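Local coordinates for C-domain type II peptide synthetase (Streptomyces globisporus, PDB 4ZXW), which belongs to the condensation-domain family of peptide synthetases, as a type II member with a fold related to the CoA-dependent acyltransferases, at residues V291-G296 and N312-R317; L316-S321 and L331-T336; L129-L134 and I154-A159. All blocks are in the same frame, centred on the assembly; numbering follows the deposited sequence.

Contact 1: V291-G296 and N312-R317; sequences VPTFSG and NFLPLR. With 4T7 ((1R)-1-(naphthalen-2-yl)ethane-1,2-diol), chain E.
Thr293 and Leu314 face each other as a hydrogen-bonded pair, Thr293 N giving its proton to Leu314 O at 2.9 Å while Leu314 N returns one to Thr293 O at 2.8 Å. The same two-way exchange joins Ser295 to Asn312 and Val291 to Leu316. It is straightest from Val291 N to Leu316 O (169°) and more bent from Leu316 N to Val291 O. At the non-hydrogen-bonded position between two such pairs, Pro292 CA comes to 3.2 Å from Leu314 O in a CA-H...O contact. The polar side chains look beyond the pair of strands: Ser295 OG and Asn312 ND2 both bond Glu344, and Thr293 OG1 bonds the backbone of Phe371.

These two antiparallel strands are the arms of a beta-hairpin with a long connection, buried inside the condensation domain. Pro292 and both phenylalanines pack against strand 366-373 of the neighbouring five-stranded sheet, whereas Thr293, Leu314 and Leu316 turn to helices 268-284 and 326-342.

On the proline side, the Pro292 ring lies alongside Phe313 and covers one ring face near its rim, with CB 3.7 Å from the ring centroid in a CH-pi contact. Phe313 in turn directs its edge at the face of Phe294, an offset edge-to-face pair with centroids 5.6 Å apart and planes at 62°. The Phe294 ring, its CG beside the backbone N (chi1 -81°), comes close to the backbone where Asn312 joins Phe313, with CD1 near Phe313 N, and its far rim touches 4T7, CE2 lying 3.2 Å from ligand CAJ. On the other side Thr293 CG2 rests against Leu316 CD1 at 3.8 Å, and Leu314 CD2 reaches Ser295 CB.

Contact 2: L316-S321 and L331-T336; sequences LRTDLS and LRTRTT
Thr336 meets the strand with both branches: its chi1 of -69° swings CG2 anti to the backbone N and onto CA and CB of Leu316, and leaves OG1 beside that N, 3.1 Å from Arg317 O. The helix that carries it, 326-342, follows strand 312-319 in the chain and packs back against the end of that strand. One turn before Thr336, Arg332 leaves the helix with CG beside its backbone N and then runs extended to NE, which carries the guanidinium past Thr318 to the end of the strand. Thr318 CG2 touches Arg332 CB at 3.8 Å on the way, while Thr318 OG1 bonds Gln277 of helix 268-284.

At the far end Arg332 NH1 donates to two carbonyls, Asp319 O at 2.7 Å and Ser321 O at 2.9 Å. Both oxygens lie at the edge of the guanidinium, in its plane, and the bond to Ser321 O is nearly straight (163°). The chain bends between them in an Asx turn, Ser321 N bonding Asp319 OD1. With one nitrogen gripping both carbonyls, the guanidinium is fixed in rotation and ties the turn to helix 326-342, and its positive charge should polarise both peptide groups.

Contact 3: L129-L134 and I154-A159; sequences LSVREL and IAHHTA. With 4T7 ((1R)-1-(naphthalen-2-yl)ethane-1,2-diol), chain E.
Val131 packs squarely on the imidazole of His156: its CB stands 3.6 Å from the ring centroid and only 5° off the normal, a CH-pi contact over the middle of one face. Val131 CG2, anti to the backbone N, continues past the ring to Thr158 OG1 at 3.3 Å. Leu129 adds the other apolar touch, CD2 to Ile154 CG2 at 4.3 Å, and also lies along the strand backbone near Ile154 O.

Polar atoms gather at the rim of the same ring. Leu129 O sits near the ring plane, 3.1 Å from His156 CD2. His156 ND1 and Thr158 OG1 are hydrogen-bonded at 2.9 Å, and either could be the donor; Thr158 N reaches ND1 through a weak bond, and NE2 bonds Gly43 O. Ring rotation is thus fixed at both nitrogens, with Val131 seated on the face. Within the loop, Ser130 OG accepts from Arg132 N in an ST turn.

The next residue, His157, meets the ligand. His157 NE2 and 4T7 OAA are 2.9 Å apart in an almost straight hydrogen bond (172°) lying in the imidazole plane. Ala160 O bonds its ND1, and Tyr46 stacks on the ring. Paired histidines at the end of strand 148-156 open the HHxxxD signature of condensation domains: His156 turns back to pack against the loop 129-134, and His157 faces the bound 4T7.

The ligand 4T7 is what joins contacts 1 and 3. Their centres are 24 Å apart and their nearest atoms about 7 Å, with no direct touch, yet Phe294 packs on the diol arm of 4T7 and His157 bonds its terminal hydroxyl. The pocket is therefore lined from two parts of the fold, the loop that follows strand 148-156 of the six-stranded sheet and the hairpin 288-319. Contact 2 continues that hairpin outward: it shares Leu316 and Arg317 with contact 1, its centre 13 Å further on, and the Leu316 side chain is about 14 Å from 4T7. Contacts 2 and 3 lie on opposite sides of the chain's centre, their centres 37 Å apart.

Contact 1: V291-G296 and N312-R317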
loop_
_atom_site.group_PDB
_atom_site.type_symbol
_atom_site.label_atom_id
_atom_site.label_comp_id
_atom_site.label_asym_id
_atom_site.label_seq_id
_atom_site.Cartn_x
_atom_site.Cartn_y
_atom_site.Cartn_z
ATOM N N VAL A 291 -15.700 6.501 2.634
ATOM C CA VAL A 291 -14.637 5.891 1.855
ATOM C C VAL A 291 -13.470 5.562 2.770
ATOM O O VAL A 291 -12.921 6.446 3.411
ATOM C CB VAL A 291 -14.141 6.801 0.709
ATOM C CG1 VAL A 291 -12.845 6.232 0.090
ATOM C CG2 VAL A 291 -15.202 6.938 -0.354
ATOM N N PRO A 292 -13.062 4.286 2.809
ATOM C CA PRO A 292 -11.938 3.930 3.665
ATOM C C PRO A 292 -10.612 4.317 3.034
ATOM O O PRO A 292 -10.481 4.434 1.809
ATOM C CB PRO A 292 -12.064 2.411 3.796
ATOM C CG PRO A 292 -12.703 1.995 2.516
ATOM C CD PRO A 292 -13.612 3.126 2.096
ATOM N N THR A 293 -9.651 4.594 3.898
ATOM C CA THR A 293 -8.281 4.709 3.490
ATOM C C THR A 293 -7.524 3.640 4.276
ATOM O O THR A 293 -8.113 2.906 5.059
ATOM C CB THR A 293 -7.711 6.146 3.744
ATOM O OG1 THR A 293 -6.408 6.293 3.145
ATOM C CG2 THR A 293 -7.623 6.439 5.204
ATOM N N PHE A 294 -6.231 3.520 4.010
ATOM C CA PHE A 294 -5.331 2.816 4.903
ATOM C C PHE A 294 -4.437 3.811 5.599
ATOM O O PHE A 294 -3.743 4.550 4.934
ATOM C CB PHE A 294 -4.480 1.808 4.133
ATOM C CG PHE A 294 -5.177 0.544 3.850
ATOM C CD1 PHE A 294 -5.466 -0.351 4.879
ATOM C CD2 PHE A 294 -5.556 0.228 2.555
ATOM C CE1 PHE A 294 -6.091 -1.572 4.611
ATOM C CE2 PHE A 294 -6.207 -0.986 2.283
ATOM C CZ PHE A 294 -6.474 -1.884 3.320
ATOM N N SER A 295 -4.500 3.876 6.926
ATOM C CA SER A 295 -3.515 4.640 7.659
ATOM C C SER A 295 -2.242 3.805 7.739
ATOM O O SER A 295 -2.269 2.615 7.443
ATOM C CB SER A 295 -4.022 5.005 9.064
ATOM O OG SER A 295 -3.813 3.919 9.939
ATOM N N GLY A 296 -1.137 4.435 8.134
ATOM C CA GLY A 296 0.158 3.782 8.162
ATOM C C GLY A 296 0.264 2.849 9.352
ATOM O O GLY A 296 0.991 1.851 9.314
ATOM N N ASN A 312 -3.807 0.160 8.403
ATOM C CA ASN A 312 -5.096 -0.012 9.061
ATOM C C ASN A 312 -6.198 0.635 8.246
ATOM O O ASN A 312 -6.148 1.815 7.891
ATOM C CB ASN A 312 -5.053 0.560 10.485
ATOM C CG ASN A 312 -6.397 0.404 11.227
ATOM O OD1 ASN A 312 -6.971 -0.692 11.319
ATOM N ND2 ASN A 312 -6.918 1.515 11.717
ATOM N N PHE A 313 -7.202 -0.187 7.973
ATOM C CA PHE A 313 -8.402 0.172 7.251
ATOM C C PHE A 313 -9.132 1.189 8.080
ATOM O O PHE A 313 -9.428 0.913 9.225
ATOM C CB PHE A 313 -9.247 -1.077 7.048
ATOM C CG PHE A 313 -10.258 -0.994 5.951
ATOM C CD1 PHE A 313 -9.871 -0.938 4.633
ATOM C CD2 PHE A 313 -11.615 -1.067 6.244
ATOM C CE1 PHE A 313 -10.813 -0.908 3.615
ATOM C CE2 PHE A 313 -12.554 -1.036 5.235
ATOM C CZ PHE A 313 -12.148 -0.960 3.911
ATOM N N LEU A 314 -9.407 2.357 7.513
ATOM C CA LEU A 314 -9.919 3.487 8.296
ATOM C C LEU A 314 -11.033 4.198 7.550
ATOM O O LEU A 314 -10.763 4.862 6.540
ATOM C CB LEU A 314 -8.782 4.458 8.600
ATOM C CG LEU A 314 -9.097 5.691 9.442
ATOM C CD1 LEU A 314 -9.569 5.233 10.775
ATOM C CD2 LEU A 314 -7.846 6.545 9.578
ATOM N N PRO A 315 -12.288 4.060 8.025
ATOM C CA PRO A 315 -13.399 4.700 7.322
ATOM C C PRO A 315 -13.448 6.219 7.515
ATOM O O PRO A 315 -13.367 6.706 8.639
ATOM C CB PRO A 315 -14.651 4.052 7.946
ATOM C CG PRO A 315 -14.193 3.233 9.083
ATOM C CD PRO A 315 -12.730 3.457 9.294
ATOM N N LEU A 316 -13.598 6.941 6.413
ATOM C CA LEU A 316 -13.637 8.392 6.438
ATOM C C LEU A 316 -14.994 8.819 5.889
ATOM O O LEU A 316 -15.252 8.699 4.683
ATOM C CB LEU A 316 -12.499 8.996 5.607
ATOM C CG LEU A 316 -11.062 8.674 6.019
ATOM C CD1 LEU A 316 -10.045 9.359 5.066
ATOM C CD2 LEU A 316 -10.786 9.087 7.473
ATOM N N ARG A 317 -15.865 9.274 6.782
ATOM C CA ARG A 317 -17.209 9.698 6.416
ATOM C C ARG A 317 -17.290 11.192 6.364
ATOM O O ARG A 317 -16.994 11.842 7.353
ATOM C CB ARG A 317 -18.230 9.184 7.420
ATOM C CG ARG A 317 -19.644 9.515 7.057
ATOM C CD ARG A 317 -20.572 8.946 8.119
ATOM N NE ARG A 317 -21.932 8.900 7.645
ATOM C CZ ARG A 317 -22.973 8.577 8.399
ATOM N NH1 ARG A 317 -22.809 8.260 9.684
ATOM N NH2 ARG A 317 -24.181 8.553 7.860
HETATM C CAI 4T7 E . -6.595 -3.343 -0.539
HETATM C CAM 4T7 E . -7.972 -3.556 -0.379
HETATM C CAG 4T7 E . -8.881 -2.900 -1.206
HETATM C CAD 4T7 E . -10.257 -3.133 -1.077
HETATM C CAC 4T7 E . -10.734 -4.031 -0.120
HETATM C CAF 4T7 E . -9.822 -4.693 0.706
HETATM C CAL 4T7 E . -8.440 -4.469 0.561
HETATM C CAH 4T7 E . -7.516 -5.127 1.377
HETATM C CAE 4T7 E . -6.154 -4.875 1.229
HETATM C CAK 4T7 E . -5.655 -3.997 0.265
HETATM C CAN 4T7 E . -4.216 -3.778 0.149
HETATM O OAB 4T7 E . -3.717 -3.697 -1.210
HETATM C CAJ 4T7 E . -3.752 -2.501 0.873
HETATM O OAA 4T7 E . -2.328 -2.322 0.742
#

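Contact 2: L316-S321 and L331-T336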
loop_
_atom_site.group_PDB
_atom_site.type_symbol
_atom_site.label_atom_id
_atom_site.label_comp_id
_atom_site.label_asym_id
_atom_site.label_seq_id
_atom_site.Cartn_x
_atom_site.Cartn_y
_atom_site.Cartn_z
ATOM N N LEU A 316 -13.598 6.941 6.413
ATOM C CA LEU A 316 -13.637 8.392 6.438
ATOM C C LEU A 316 -14.994 8.819 5.889
ATOM O O LEU A 316 -15.252 8.699 4.683
ATOM C CB LEU A 316 -12.499 8.996 5.607
ATOM C CG LEU A 316 -11.062 8.674 6.019
ATOM C CD1 LEU A 316 -10.045 9.359 5.066
ATOM C CD2 LEU A 316 -10.786 9.087 7.473
ATOM N N ARG A 317 -15.865 9.274 6.782
ATOM C CA ARG A 317 -17.209 9.698 6.416
ATOM C C ARG A 317 -17.290 11.192 6.364
ATOM O O ARG A 317 -16.994 11.842 7.353
ATOM C CB ARG A 317 -18.230 9.184 7.420
ATOM C CG ARG A 317 -19.644 9.515 7.057
ATOM C CD ARG A 317 -20.572 8.946 8.119
ATOM N NE ARG A 317 -21.932 8.900 7.645
ATOM C CZ ARG A 317 -22.973 8.577 8.399
ATOM N NH1 ARG A 317 -22.809 8.260 9.684
ATOM N NH2 ARG A 317 -24.181 8.553 7.860
ATOM N N THR A 318 -17.686 11.727 5.214
ATOM C CA THR A 318 -17.821 13.169 5.033
ATOM C C THR A 318 -19.179 13.493 4.457
ATOM O O THR A 318 -19.637 12.835 3.503
ATOM C CB THR A 318 -16.771 13.737 4.083
ATOM O OG1 THR A 318 -15.474 13.312 4.493
ATOM C CG2 THR A 318 -16.810 15.242 4.066
ATOM N N ASP A 319 -19.804 14.523 5.015
ATOM C CA ASP A 319 -21.050 15.020 4.484
ATOM C C ASP A 319 -20.771 16.185 3.556
ATOM O O ASP A 319 -20.334 17.240 4.002
ATOM C CB ASP A 319 -21.986 15.443 5.611
ATOM C CG ASP A 319 -23.340 15.879 5.105
ATOM O OD1 ASP A 319 -23.624 15.675 3.894
ATOM O OD2 ASP A 319 -24.117 16.419 5.927
ATOM N N LEU A 320 -21.057 15.985 2.272
ATOM C CA LEU A 320 -20.790 16.980 1.242
ATOM C C LEU A 320 -21.988 17.898 1.009
ATOM O O LEU A 320 -21.929 18.831 0.187
ATOM C CB LEU A 320 -20.402 16.294 -0.068
ATOM C CG LEU A 320 -18.909 15.996 -0.245
ATOM C CD1 LEU A 320 -18.401 15.038 0.802
ATOM C CD2 LEU A 320 -18.662 15.428 -1.625
ATOM N N SER A 321 -23.080 17.670 1.730
ATOM C CA SER A 321 -24.293 18.423 1.416
ATOM C C SER A 321 -24.112 19.889 1.778
ATOM O O SER A 321 -23.715 20.235 2.898
ATOM C CB SER A 321 -25.528 17.844 2.125
ATOM O OG SER A 321 -25.694 18.409 3.406
ATOM N N LEU A 331 -11.980 21.218 3.367
ATOM C CA LEU A 331 -11.987 21.579 4.785
ATOM C C LEU A 331 -12.833 20.623 5.629
ATOM O O LEU A 331 -12.478 20.292 6.761
ATOM C CB LEU A 331 -12.481 22.997 4.951
ATOM C CG LEU A 331 -11.502 24.045 4.443
ATOM C CD1 LEU A 331 -12.160 25.380 4.592
ATOM C CD2 LEU A 331 -10.184 24.026 5.205
ATOM N N ARG A 332 -13.940 20.163 5.080
ATOM C CA ARG A 332 -14.690 19.094 5.747
ATOM C C ARG A 332 -13.877 17.812 5.808
ATOM O O ARG A 332 -13.868 17.100 6.820
ATOM C CB ARG A 332 -16.009 18.863 5.032
ATOM C CG ARG A 332 -16.862 20.114 5.044
ATOM C CD ARG A 332 -18.256 19.814 4.580
ATOM N NE ARG A 332 -19.015 21.022 4.287
ATOM C CZ ARG A 332 -20.314 21.029 4.013
ATOM N NH1 ARG A 332 -21.000 19.900 3.995
ATOM N NH2 ARG A 332 -20.926 22.162 3.741
ATOM N N THR A 333 -13.154 17.535 4.737
ATOM C CA THR A 333 -12.280 16.359 4.696
ATOM C C THR A 333 -11.232 16.468 5.782
ATOM O O THR A 333 -10.968 15.526 6.504
ATOM C CB THR A 333 -11.585 16.235 3.345
ATOM O OG1 THR A 333 -12.572 15.966 2.344
ATOM C CG2 THR A 333 -10.530 15.149 3.376
ATOM N N ARG A 334 -10.639 17.644 5.908
ATOM C CA ARG A 334 -9.645 17.835 6.944
ATOM C C ARG A 334 -10.233 17.564 8.317
ATOM O O ARG A 334 -9.601 16.956 9.175
ATOM C CB ARG A 334 -9.077 19.244 6.904
ATOM C CG ARG A 334 -8.094 19.498 8.024
ATOM C CD ARG A 334 -7.427 20.850 7.899
ATOM N NE ARG A 334 -8.364 21.899 8.265
ATOM C CZ ARG A 334 -8.082 23.193 8.292
ATOM N NH1 ARG A 334 -9.023 24.061 8.649
ATOM N NH2 ARG A 334 -6.877 23.622 7.969
ATOM N N THR A 335 -11.437 18.040 8.545
ATOM C CA THR A 335 -12.080 17.795 9.817
ATOM C C THR A 335 -12.302 16.297 10.044
ATOM O O THR A 335 -12.073 15.766 11.139
ATOM C CB THR A 335 -13.427 18.520 9.886
ATOM O OG1 THR A 335 -13.223 19.917 9.696
ATOM C CG2 THR A 335 -14.100 18.268 11.229
ATOM N N THR A 336 -12.754 15.617 9.003
ATOM C CA THR A 336 -13.003 14.176 9.106
ATOM C C THR A 336 -11.730 13.397 9.404
ATOM O O THR A 336 -11.699 12.519 10.263
ATOM C CB THR A 336 -13.610 13.652 7.813
ATOM O OG1 THR A 336 -14.940 14.170 7.678
ATOM C CG2 THR A 336 -13.646 12.106 7.779
#

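Contact 3: L129-L134 and I154-A159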
loop_
_atom_site.group_PDB
_atom_site.type_symbol
_atom_site.label_atom_id
_atom_site.label_comp_id
_atom_site.label_asym_id
_atom_site.label_seq_id
_atom_site.Cartn_x
_atom_site.Cartn_y
_atom_site.Cartn_z
ATOM N N LEU A 129 4.117 -15.748 -4.873
ATOM C CA LEU A 129 4.962 -15.975 -3.714
ATOM C C LEU A 129 4.087 -16.450 -2.535
ATOM O O LEU A 129 3.326 -15.669 -1.921
ATOM C CB LEU A 129 5.722 -14.709 -3.374
ATOM C CG LEU A 129 6.491 -14.648 -2.056
ATOM C CD1 LEU A 129 7.309 -15.863 -1.863
ATOM C CD2 LEU A 129 7.402 -13.442 -2.022
ATOM N N SER A 130 4.170 -17.744 -2.248
ATOM C CA SER A 130 3.271 -18.404 -1.296
ATOM C C SER A 130 3.552 -17.955 0.120
ATOM O O SER A 130 4.715 -17.826 0.488
ATOM C CB SER A 130 3.417 -19.940 -1.365
ATOM O OG SER A 130 2.560 -20.553 -0.407
ATOM N N VAL A 131 2.496 -17.748 0.914
ATOM C CA VAL A 131 2.654 -17.445 2.333
ATOM C C VAL A 131 2.789 -18.704 3.170
ATOM O O VAL A 131 3.141 -18.638 4.365
ATOM C CB VAL A 131 1.464 -16.598 2.870
ATOM C CG1 VAL A 131 0.254 -17.460 3.254
ATOM C CG2 VAL A 131 1.915 -15.826 4.066
ATOM N N ARG A 132 2.460 -19.848 2.572
ATOM C CA ARG A 132 2.366 -21.086 3.338
ATOM C C ARG A 132 3.724 -21.698 3.622
ATOM O O ARG A 132 3.843 -22.518 4.502
ATOM C CB ARG A 132 1.453 -22.066 2.623
ATOM C CG ARG A 132 0.011 -21.557 2.682
ATOM C CD ARG A 132 -0.998 -22.583 2.297
ATOM N NE ARG A 132 -0.848 -22.950 0.892
ATOM C CZ ARG A 132 -1.362 -22.243 -0.113
ATOM N NH1 ARG A 132 -1.184 -22.649 -1.354
ATOM N NH2 ARG A 132 -2.050 -21.124 0.116
ATOM N N GLU A 133 4.761 -21.251 2.924
ATOM C CA GLU A 133 6.127 -21.659 3.267
ATOM C C GLU A 133 7.127 -20.616 2.791
ATOM O O GLU A 133 6.841 -19.814 1.911
ATOM C CB GLU A 133 6.467 -23.042 2.677
ATOM C CG GLU A 133 6.870 -23.075 1.202
ATOM C CD GLU A 133 5.705 -22.927 0.264
ATOM O OE1 GLU A 133 4.675 -23.606 0.482
ATOM O OE2 GLU A 133 5.821 -22.132 -0.700
ATOM N N LEU A 134 8.297 -20.631 3.397
ATOM C CA LEU A 134 9.393 -19.789 2.947
ATOM C C LEU A 134 9.731 -20.053 1.489
ATOM O O LEU A 134 9.417 -21.101 0.953
ATOM C CB LEU A 134 10.625 -20.021 3.822
ATOM C CG LEU A 134 10.392 -19.905 5.333
ATOM C CD1 LEU A 134 11.699 -19.855 6.124
ATOM C CD2 LEU A 134 9.544 -18.702 5.657
ATOM N N ILE A 154 10.368 -8.377 -3.470
ATOM C CA ILE A 154 8.957 -8.711 -3.421
ATOM C C ILE A 154 8.742 -9.527 -2.144
ATOM O O ILE A 154 9.568 -10.342 -1.775
ATOM C CB ILE A 154 8.514 -9.429 -4.698
ATOM C CG1 ILE A 154 7.016 -9.656 -4.683
ATOM C CG2 ILE A 154 9.258 -10.781 -4.876
ATOM C CD1 ILE A 154 6.480 -10.264 -5.947
ATOM N N ALA A 155 7.684 -9.197 -1.412
ATOM C CA ALA A 155 7.428 -9.778 -0.104
ATOM C C ALA A 155 5.939 -10.079 0.020
ATOM O O ALA A 155 5.130 -9.364 -0.559
ATOM C CB ALA A 155 7.861 -8.826 1.010
ATOM N N HIS A 156 5.556 -11.136 0.726
ATOM C CA HIS A 156 4.114 -11.357 0.893
ATOM C C HIS A 156 3.555 -10.193 1.692
ATOM O O HIS A 156 4.156 -9.727 2.676
ATOM C CB HIS A 156 3.776 -12.686 1.567
ATOM C CG HIS A 156 2.395 -13.170 1.242
ATOM N ND1 HIS A 156 1.287 -12.823 1.983
ATOM C CD2 HIS A 156 1.936 -13.920 0.211
ATOM C CE1 HIS A 156 0.209 -13.336 1.425
ATOM N NE2 HIS A 156 0.577 -14.014 0.351
ATOM N N HIS A 157 2.411 -9.700 1.260
ATOM C CA HIS A 157 1.915 -8.428 1.796
ATOM C C HIS A 157 1.286 -8.651 3.192
ATOM O O HIS A 157 0.952 -7.697 3.877
ATOM C CB HIS A 157 0.951 -7.807 0.771
ATOM C CG HIS A 157 0.543 -6.394 1.047
ATOM N ND1 HIS A 157 1.220 -5.561 1.920
ATOM C CD2 HIS A 157 -0.461 -5.652 0.525
ATOM C CE1 HIS A 157 0.632 -4.378 1.937
ATOM N NE2 HIS A 157 -0.390 -4.405 1.096
ATOM N N THR A 158 1.137 -9.910 3.614
ATOM C CA THR A 158 0.804 -10.216 5.023
ATOM C C THR A 158 2.015 -10.004 5.953
ATOM O O THR A 158 1.847 -9.838 7.178
ATOM C CB THR A 158 0.287 -11.682 5.215
ATOM O OG1 THR A 158 1.318 -12.636 4.864
ATOM C CG2 THR A 158 -0.949 -11.912 4.387
ATOM N N ALA A 159 3.219 -10.025 5.368
ATOM C CA ALA A 159 4.482 -9.919 6.109
ATOM C C ALA A 159 5.072 -8.509 6.106
ATOM O O ALA A 159 5.858 -8.164 6.996
ATOM C CB ALA A 159 5.529 -10.867 5.533
HETATM C CAI 4T7 E . -6.595 -3.343 -0.539
HETATM C CAM 4T7 E . -7.972 -3.556 -0.379
HETATM C CAG 4T7 E . -8.881 -2.900 -1.206
HETATM C CAD 4T7 E . -10.257 -3.133 -1.077
HETATM C CAC 4T7 E . -10.734 -4.031 -0.120
HETATM C CAF 4T7 E . -9.822 -4.693 0.706
HETATM C CAL 4T7 E . -8.440 -4.469 0.561
HETATM C CAH 4T7 E . -7.516 -5.127 1.377
HETATM C CAE 4T7 E . -6.154 -4.875 1.229
HETATM C CAK 4T7 E . -5.655 -3.997 0.265
HETATM C CAN 4T7 E . -4.216 -3.778 0.149
HETATM O OAB 4T7 E . -3.717 -3.697 -1.210
HETATM C CAJ 4T7 E . -3.752 -2.501 0.873
HETATM O OAA 4T7 E . -2.328 -2.322 0.742
#